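Local coordinates for cGAS/DncV-like nucleotidyltransferase in E. coli homolog (Elizabethkingia meningoseptica ATCC 13253 = NBRC 12535, PDB 6E0O), which synthesises cyclic dinucleotide second messengers from nucleoside triphosphates with magnesium, as the signal-producing enzyme of a CBASS antiphage defence system, at residues R41-Q47 and D63-D69; M251-D256 and R275-L279. All blocks are in the same frame, centred on the assembly; numbering follows the deposited sequence.

Interaction 1: R41-Q47 and D63-D69; sequences RVTIFLQ and DIVMRYD. With MG (magnesium ion), chain D; nucleotides of chain B.
Phe45 and Val65 face each other in a hydrogen-bonded pair of antiparallel strands, 42-47 and 62-68, in the nucleotidyltransferase sheet. This is the tightly packed part. The Phe45 ring lies across Val65, whose CB sits 3.7 Å from the ring centroid, 14° off the normal, in a CH-pi contact. Phe45 CG stands between its backbone N and carbonyl carbon (chi1 68°), which folds the ring over its neighbour. Val65 CG1 comes within 3.4 Å of Phe45 CZ, and the other branch, CG2, rests against the Gln47 amide. Ile157 of strand 152-160 packs on Phe45, Gln47 and Val65. The other face carries Val42, Ile44, Leu46, Ile64, Met66 and Tyr68, and helix 21-38 covers part of it.

The far end is more polar, and Arg41 and Tyr68 there are partly exposed to solvent. Arg41 NH1 bonds Tyr68 OH at 2.9 Å, but the bond is bent to 134°, and the guanidinium stands perpendicular to the ring. Nearby, Asp69 OD2 takes two bonds. Thr43 OG1 donates to its syn lone pair at 2.7 Å, while Arg67 NE comes to the anti side in a salt bridge. The two donors should limit the carboxylate's rotation.

The opposite end is the active site. Gln47 NE2 makes a weak bond to O2' of nucleotide A2 of chain B. Asp63 lies near Asp136, which is probably a further magnesium ligand. One water links Gln47 O with the backbone N and OD2 of Asp63. Asp63 OD2 binds the magnesium ion at 2.1 Å, and Asp63 OD1 lies 2.7 Å from O3' of the nucleotide.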
loop_
_atom_site.group_PDB
_atom_site.type_symbol
_atom_site.label_atom_id
_atom_site.label_comp_id
_atom_site.label_asym_id
_atom_site.label_seq_id
_atom_site.Cartn_x
_atom_site.Cartn_y
_atom_site.Cartn_z
ATOM N N ARG A 41 -19.879 -12.649 -9.673
ATOM C CA ARG A 41 -19.885 -11.347 -10.321
ATOM C C ARG A 41 -18.779 -10.427 -9.831
ATOM O O ARG A 41 -18.647 -9.314 -10.357
ATOM C CB ARG A 41 -21.246 -10.683 -10.123
ATOM C CG ARG A 41 -22.380 -11.458 -10.778
ATOM C CD ARG A 41 -23.693 -10.743 -10.570
ATOM N NE ARG A 41 -24.167 -10.871 -9.200
ATOM C CZ ARG A 41 -24.873 -9.945 -8.560
ATOM N NH1 ARG A 41 -25.172 -8.796 -9.154
ATOM N NH2 ARG A 41 -25.273 -10.164 -7.315
ATOM N N VAL A 42 -17.986 -10.868 -8.854
ATOM C CA VAL A 42 -16.854 -10.102 -8.351
ATOM C C VAL A 42 -15.583 -10.936 -8.404
ATOM O O VAL A 42 -15.616 -12.165 -8.306
ATOM C CB VAL A 42 -17.089 -9.601 -6.907
ATOM C CG1 VAL A 42 -18.276 -8.666 -6.859
ATOM C CG2 VAL A 42 -17.287 -10.774 -5.940
ATOM N N THR A 43 -14.457 -10.242 -8.545
ATOM C CA THR A 43 -13.141 -10.806 -8.270
ATOM C C THR A 43 -12.703 -10.256 -6.920
ATOM O O THR A 43 -12.769 -9.046 -6.693
ATOM C CB THR A 43 -12.128 -10.370 -9.332
ATOM O OG1 THR A 43 -12.500 -10.887 -10.613
ATOM C CG2 THR A 43 -10.727 -10.870 -9.007
ATOM N N ILE A 44 -12.269 -11.135 -6.024
ATOM C CA ILE A 44 -11.742 -10.737 -4.723
ATOM C C ILE A 44 -10.239 -10.973 -4.740
ATOM O O ILE A 44 -9.778 -12.041 -5.152
ATOM C CB ILE A 44 -12.446 -11.484 -3.573
ATOM C CG1 ILE A 44 -13.916 -11.037 -3.489
ATOM C CG2 ILE A 44 -11.722 -11.232 -2.266
ATOM C CD1 ILE A 44 -14.787 -11.876 -2.557
ATOM N N PHE A 45 -9.479 -9.963 -4.323
ATOM C CA PHE A 45 -8.025 -10.044 -4.307
ATOM C C PHE A 45 -7.508 -9.082 -3.254
ATOM O O PHE A 45 -8.260 -8.284 -2.700
ATOM C CB PHE A 45 -7.432 -9.784 -5.690
ATOM C CG PHE A 45 -7.596 -8.379 -6.197
ATOM C CD1 PHE A 45 -8.717 -8.000 -6.928
ATOM C CD2 PHE A 45 -6.599 -7.442 -5.984
ATOM C CE1 PHE A 45 -8.842 -6.702 -7.427
ATOM C CE2 PHE A 45 -6.711 -6.152 -6.471
ATOM C CZ PHE A 45 -7.831 -5.778 -7.192
ATOM N N LEU A 46 -6.214 -9.176 -2.963
ATOM C CA LEU A 46 -5.611 -8.318 -1.961
ATOM C C LEU A 46 -4.832 -7.183 -2.612
ATOM O O LEU A 46 -4.255 -7.325 -3.693
ATOM C CB LEU A 46 -4.655 -9.105 -1.060
ATOM C CG LEU A 46 -5.248 -10.297 -0.318
ATOM C CD1 LEU A 46 -4.197 -10.883 0.642
ATOM C CD2 LEU A 46 -6.532 -9.922 0.420
ATOM N N GLN A 47 -4.775 -6.061 -1.907
ATOM C CA GLN A 47 -3.814 -5.021 -2.235
ATOM C C GLN A 47 -3.154 -4.554 -0.944
ATOM O O GLN A 47 -3.378 -5.131 0.125
ATOM C CB GLN A 47 -4.501 -3.874 -2.958
ATOM C CG GLN A 47 -5.413 -3.087 -2.076
ATOM C CD GLN A 47 -6.046 -1.926 -2.782
ATOM O OE1 GLN A 47 -6.000 -1.818 -4.005
ATOM N NE2 GLN A 47 -6.651 -1.039 -2.010
ATOM N N ASP A 63 -6.269 -5.243 3.378
ATOM C CA ASP A 63 -7.067 -4.574 2.353
ATOM C C ASP A 63 -7.557 -5.603 1.343
ATOM O O ASP A 63 -6.773 -6.128 0.545
ATOM C CB ASP A 63 -6.215 -3.500 1.690
ATOM C CG ASP A 63 -5.665 -2.533 2.698
ATOM O OD1 ASP A 63 -6.492 -1.923 3.403
ATOM O OD2 ASP A 63 -4.422 -2.429 2.830
ATOM N N ILE A 64 -8.855 -5.891 1.400
ATOM C CA ILE A 64 -9.496 -6.873 0.535
ATOM C C ILE A 64 -10.285 -6.119 -0.523
ATOM O O ILE A 64 -11.256 -5.418 -0.201
ATOM C CB ILE A 64 -10.422 -7.802 1.335
ATOM C CG1 ILE A 64 -9.647 -8.500 2.451
ATOM C CG2 ILE A 64 -11.116 -8.795 0.420
ATOM C CD1 ILE A 64 -10.532 -9.322 3.375
ATOM N N VAL A 65 -9.891 -6.278 -1.781
ATOM C CA VAL A 65 -10.553 -5.608 -2.890
ATOM C C VAL A 65 -11.664 -6.506 -3.416
ATOM O O VAL A 65 -11.460 -7.706 -3.628
ATOM C CB VAL A 65 -9.549 -5.274 -4.005
ATOM C CG1 VAL A 65 -10.263 -4.522 -5.117
ATOM C CG2 VAL A 65 -8.371 -4.471 -3.477
ATOM N N MET A 66 -12.844 -5.927 -3.618
ATOM C CA MET A 66 -13.965 -6.638 -4.228
ATOM C C MET A 66 -14.316 -5.909 -5.518
ATOM O O MET A 66 -15.012 -4.891 -5.495
ATOM C CB MET A 66 -15.167 -6.719 -3.303
ATOM C CG MET A 66 -16.240 -7.643 -3.854
ATOM S SD MET A 66 -17.877 -7.449 -3.159
ATOM C CE MET A 66 -18.418 -5.993 -4.037
ATOM N N ARG A 67 -13.838 -6.432 -6.641
ATOM C CA ARG A 67 -14.006 -5.795 -7.941
ATOM C C ARG A 67 -15.250 -6.364 -8.615
ATOM O O ARG A 67 -15.270 -7.529 -9.030
ATOM C CB ARG A 67 -12.767 -6.045 -8.797
ATOM C CG ARG A 67 -12.773 -5.314 -10.133
ATOM C CD ARG A 67 -11.563 -5.693 -10.976
ATOM N NE ARG A 67 -11.596 -7.099 -11.375
ATOM C CZ ARG A 67 -10.556 -7.750 -11.872
ATOM N NH1 ARG A 67 -9.402 -7.117 -12.032
ATOM N NH2 ARG A 67 -10.661 -9.029 -12.191
ATOM N N TYR A 68 -16.298 -5.549 -8.708
ATOM C CA TYR A 68 -17.517 -5.948 -9.391
ATOM C C TYR A 68 -17.233 -5.803 -10.876
ATOM O O TYR A 68 -17.001 -4.694 -11.366
ATOM C CB TYR A 68 -18.698 -5.084 -8.959
ATOM C CG TYR A 68 -19.988 -5.651 -9.493
ATOM C CD1 TYR A 68 -20.405 -5.378 -10.786
ATOM C CD2 TYR A 68 -20.761 -6.503 -8.721
ATOM C CE1 TYR A 68 -21.573 -5.915 -11.286
ATOM C CE2 TYR A 68 -21.923 -7.049 -9.209
ATOM C CZ TYR A 68 -22.326 -6.754 -10.492
ATOM O OH TYR A 68 -23.495 -7.307 -10.958
ATOM N N ASP A 69 -17.225 -6.918 -11.594
ATOM C CA ASP A 69 -16.635 -6.900 -12.927
ATOM C C ASP A 69 -17.356 -7.822 -13.896
ATOM O O ASP A 69 -16.770 -8.215 -14.910
ATOM C CB ASP A 69 -15.156 -7.245 -12.843
ATOM C CG ASP A 69 -14.908 -8.574 -12.169
ATOM O OD1 ASP A 69 -15.866 -9.367 -12.044
ATOM O OD2 ASP A 69 -13.760 -8.827 -11.768
HETATM MG MG MG D . -3.236 -1.312 4.179
ATOM P P A B 2 -6.384 5.641 3.241
ATOM O OP1 A B 2 -6.937 6.425 2.106
ATOM O OP2 A B 2 -6.723 6.042 4.634
ATOM O "O5'" A B 2 -6.844 4.125 3.051
ATOM C "C5'" A B 2 -8.155 3.699 3.411
ATOM C "C4'" A B 2 -8.561 2.453 2.661
ATOM O "O4'" A B 2 -8.757 2.797 1.264
ATOM C "C3'" A B 2 -7.541 1.319 2.686
ATOM O "O3'" A B 2 -8.205 0.057 2.704
ATOM C "C2'" A B 2 -6.793 1.500 1.372
ATOM O "O2'" A B 2 -6.215 0.318 0.853
ATOM C "C1'" A B 2 -7.884 2.040 0.450
ATOM N N9 A B 2 -7.359 2.926 -0.589
ATOM C C8 A B 2 -6.913 4.217 -0.429
ATOM N N7 A B 2 -6.489 4.774 -1.533
ATOM C C5 A B 2 -6.653 3.779 -2.488
ATOM C C6 A B 2 -6.379 3.732 -3.869
ATOM N N6 A B 2 -5.869 4.740 -4.579
ATOM N N1 A B 2 -6.679 2.588 -4.502
ATOM C C2 A B 2 -7.187 1.560 -3.825
ATOM N N3 A B 2 -7.489 1.480 -2.529
ATOM C C4 A B 2 -7.193 2.636 -1.916
HETATM O O HOH W 1 -3.248 -5.322 2.860
HETATM O O HOH W 2 -4.874 -1.266 5.379
HETATM O O HOH W 3 -2.782 -3.253 4.854
#

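Interaction 2: M251-D256 and R275-L279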
loop_
_atom_site.group_PDB
_atom_site.type_symbol
_atom_site.label_atom_id
_atom_site.label_comp_id
_atom_site.label_asym_id
_atom_site.label_seq_id
_atom_site.Cartn_x
_atom_site.Cartn_y
_atom_site.Cartn_z
ATOM N N MET A 251 14.724 15.076 -4.373
ATOM C CA MET A 251 13.640 16.011 -4.091
ATOM C C MET A 251 14.124 17.450 -4.234
ATOM O O MET A 251 13.430 18.286 -4.821
ATOM C CB MET A 251 13.055 15.778 -2.699
ATOM C CG MET A 251 12.408 14.402 -2.535
ATOM S SD MET A 251 11.115 13.973 -3.731
ATOM C CE MET A 251 12.075 13.071 -4.944
ATOM N N LYS A 252 15.328 17.756 -3.726
ATOM C CA LYS A 252 15.880 19.088 -3.935
ATOM C C LYS A 252 16.066 19.366 -5.421
ATOM O O LYS A 252 16.013 20.528 -5.852
ATOM C CB LYS A 252 17.219 19.253 -3.208
ATOM C CG LYS A 252 17.160 19.139 -1.678
ATOM C CD LYS A 252 18.372 19.800 -0.994
ATOM C CE LYS A 252 18.207 21.321 -0.962
ATOM N NZ LYS A 252 19.354 22.040 -0.327
ATOM N N ASN A 253 16.268 18.316 -6.219
ATOM C CA ASN A 253 16.552 18.439 -7.642
ATOM C C ASN A 253 15.334 18.187 -8.525
ATOM O O ASN A 253 15.490 17.940 -9.727
ATOM C CB ASN A 253 17.713 17.523 -8.042
ATOM C CG ASN A 253 19.049 18.093 -7.649
ATOM O OD1 ASN A 253 19.614 18.920 -8.358
ATOM N ND2 ASN A 253 19.566 17.656 -6.525
ATOM N N ASN A 254 14.125 18.256 -7.965
ATOM C CA ASN A 254 12.914 18.323 -8.783
ATOM C C ASN A 254 12.756 17.071 -9.647
ATOM O O ASN A 254 12.343 17.139 -10.803
ATOM C CB ASN A 254 12.964 19.603 -9.628
ATOM C CG ASN A 254 11.649 19.961 -10.262
ATOM O OD1 ASN A 254 10.574 19.558 -9.798
ATOM N ND2 ASN A 254 11.720 20.753 -11.332
ATOM N N ALA A 255 13.068 15.912 -9.076
ATOM C CA ALA A 255 13.106 14.688 -9.862
ATOM C C ALA A 255 11.711 14.218 -10.270
ATOM O O ALA A 255 10.722 14.413 -9.561
ATOM C CB ALA A 255 13.791 13.571 -9.081
ATOM N N ASP A 256 11.648 13.570 -11.427
ATOM C CA ASP A 256 10.406 12.997 -11.948
ATOM C C ASP A 256 10.341 11.520 -11.579
ATOM O O ASP A 256 10.787 10.650 -12.324
ATOM C CB ASP A 256 10.323 13.187 -13.459
ATOM C CG ASP A 256 10.167 14.632 -13.857
ATOM O OD1 ASP A 256 9.466 15.369 -13.138
ATOM O OD2 ASP A 256 10.748 15.025 -14.888
ATOM N N ARG A 275 6.977 16.849 -3.434
ATOM C CA ARG A 275 8.387 16.582 -3.184
ATOM C C ARG A 275 8.832 17.143 -1.841
ATOM O O ARG A 275 9.719 16.573 -1.195
ATOM C CB ARG A 275 9.236 17.160 -4.312
ATOM C CG ARG A 275 9.025 16.470 -5.649
ATOM C CD ARG A 275 9.840 17.126 -6.737
ATOM N NE ARG A 275 9.602 16.550 -8.055
ATOM C CZ ARG A 275 8.563 16.843 -8.828
ATOM N NH1 ARG A 275 7.640 17.696 -8.414
ATOM N NH2 ARG A 275 8.438 16.274 -10.014
ATOM N N GLN A 276 8.245 18.263 -1.413
ATOM C CA GLN A 276 8.590 18.828 -0.117
ATOM C C GLN A 276 8.214 17.879 1.014
ATOM O O GLN A 276 8.954 17.751 1.999
ATOM C CB GLN A 276 7.910 20.182 0.041
ATOM C CG GLN A 276 8.161 20.825 1.385
ATOM C CD GLN A 276 9.627 21.078 1.663
ATOM O OE1 GLN A 276 10.392 21.512 0.789
ATOM N NE2 GLN A 276 10.032 20.831 2.903
ATOM N N ASP A 277 7.062 17.208 0.901
ATOM C CA ASP A 277 6.698 16.201 1.895
ATOM C C ASP A 277 7.779 15.133 1.999
ATOM O O ASP A 277 8.175 14.730 3.098
ATOM C CB ASP A 277 5.380 15.522 1.513
ATOM C CG ASP A 277 4.189 16.447 1.561
ATOM O OD1 ASP A 277 4.222 17.422 2.342
ATOM O OD2 ASP A 277 3.215 16.196 0.807
ATOM N N ALA A 278 8.246 14.643 0.851
ATOM C CA ALA A 278 9.274 13.609 0.839
ATOM C C ALA A 278 10.600 14.132 1.381
ATOM O O ALA A 278 11.296 13.423 2.112
ATOM C CB ALA A 278 9.448 13.100 -0.585
ATOM N N LEU A 279 10.978 15.357 1.004
ATOM C CA LEU A 279 12.212 15.949 1.507
ATOM C C LEU A 279 12.184 16.070 3.022
ATOM O O LEU A 279 13.145 15.693 3.705
ATOM C CB LEU A 279 12.405 17.319 0.874
ATOM C CG LEU A 279 13.631 18.110 1.327
ATOM C CD1 LEU A 279 14.902 17.390 0.943
ATOM C CD2 LEU A 279 13.569 19.495 0.701
#
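Arg275 runs extended from CG to NE, and a turn at chi4 (80°) brings its guanidinium beside residues 254-256. These residues leave helix 236-252 through a Schellman motif, with Asn254 as the C-prime residue at positive phi. The contact therefore joins the C-terminal end of one helix to the start of helix 275-289.

Arg275 grips one carbonyl side-on. NE reaches Ala255 O at 2.8 Å and NH2 reaches the same oxygen at 3.0 Å. Both nitrogens approach from one face of the carbonyl plane; the oxygen itself lies near the guanidinium plane. Two bonds to one atom should restrict rotation of the arginine head. Asn254 OD1 sits over one face of the guanidinium, 3.5 Å from Arg275 CZ, with the amide plane turned 70° from it. The amide oxygen probably adds a favourable electrostatic contact with the positive group.

The apolar contacts are made mainly by Met251. It bends at chi2 and chi3, which carries SD across the arginine stem, 3.7 Å from Arg275 CB. The same sulfur touches Ala278 CB, also at 3.7 Å. Phe267 packs on both Met251 and Arg275, while Phe218 and Leu222 of helix 216-224 meet Ala278. Met251 CB also meets Leu279 CB, and Lys252 lays its CG against Leu279 CD1.

The last tie is ionic and comes in at the guanidinium edge. The carboxylate of Asp256 is turned 68° from the guanidinium, and its OD1 stands 3.4 Å from Arg275 NH2.

Interactions 1 and 2 share no helix or strand. They lie on opposite sides of the chain's centre, with their own centres about 34 Å apart. Interaction 1 is the larger: it buries 799 Å² against 368 Å² and joins two strands of the catalytic sheet through regular backbone bonds. Half of its touching residues are buried, and one end meets metal and nucleotide. Interaction 2 is more peripheral, away from the annotated sites, and joins two helix ends. There a single arginine supplies both crossing hydrogen bonds, beside a small apolar patch. Both use arginine-aspartate pairing, within segment 63-69 in the first and across the segments in the second.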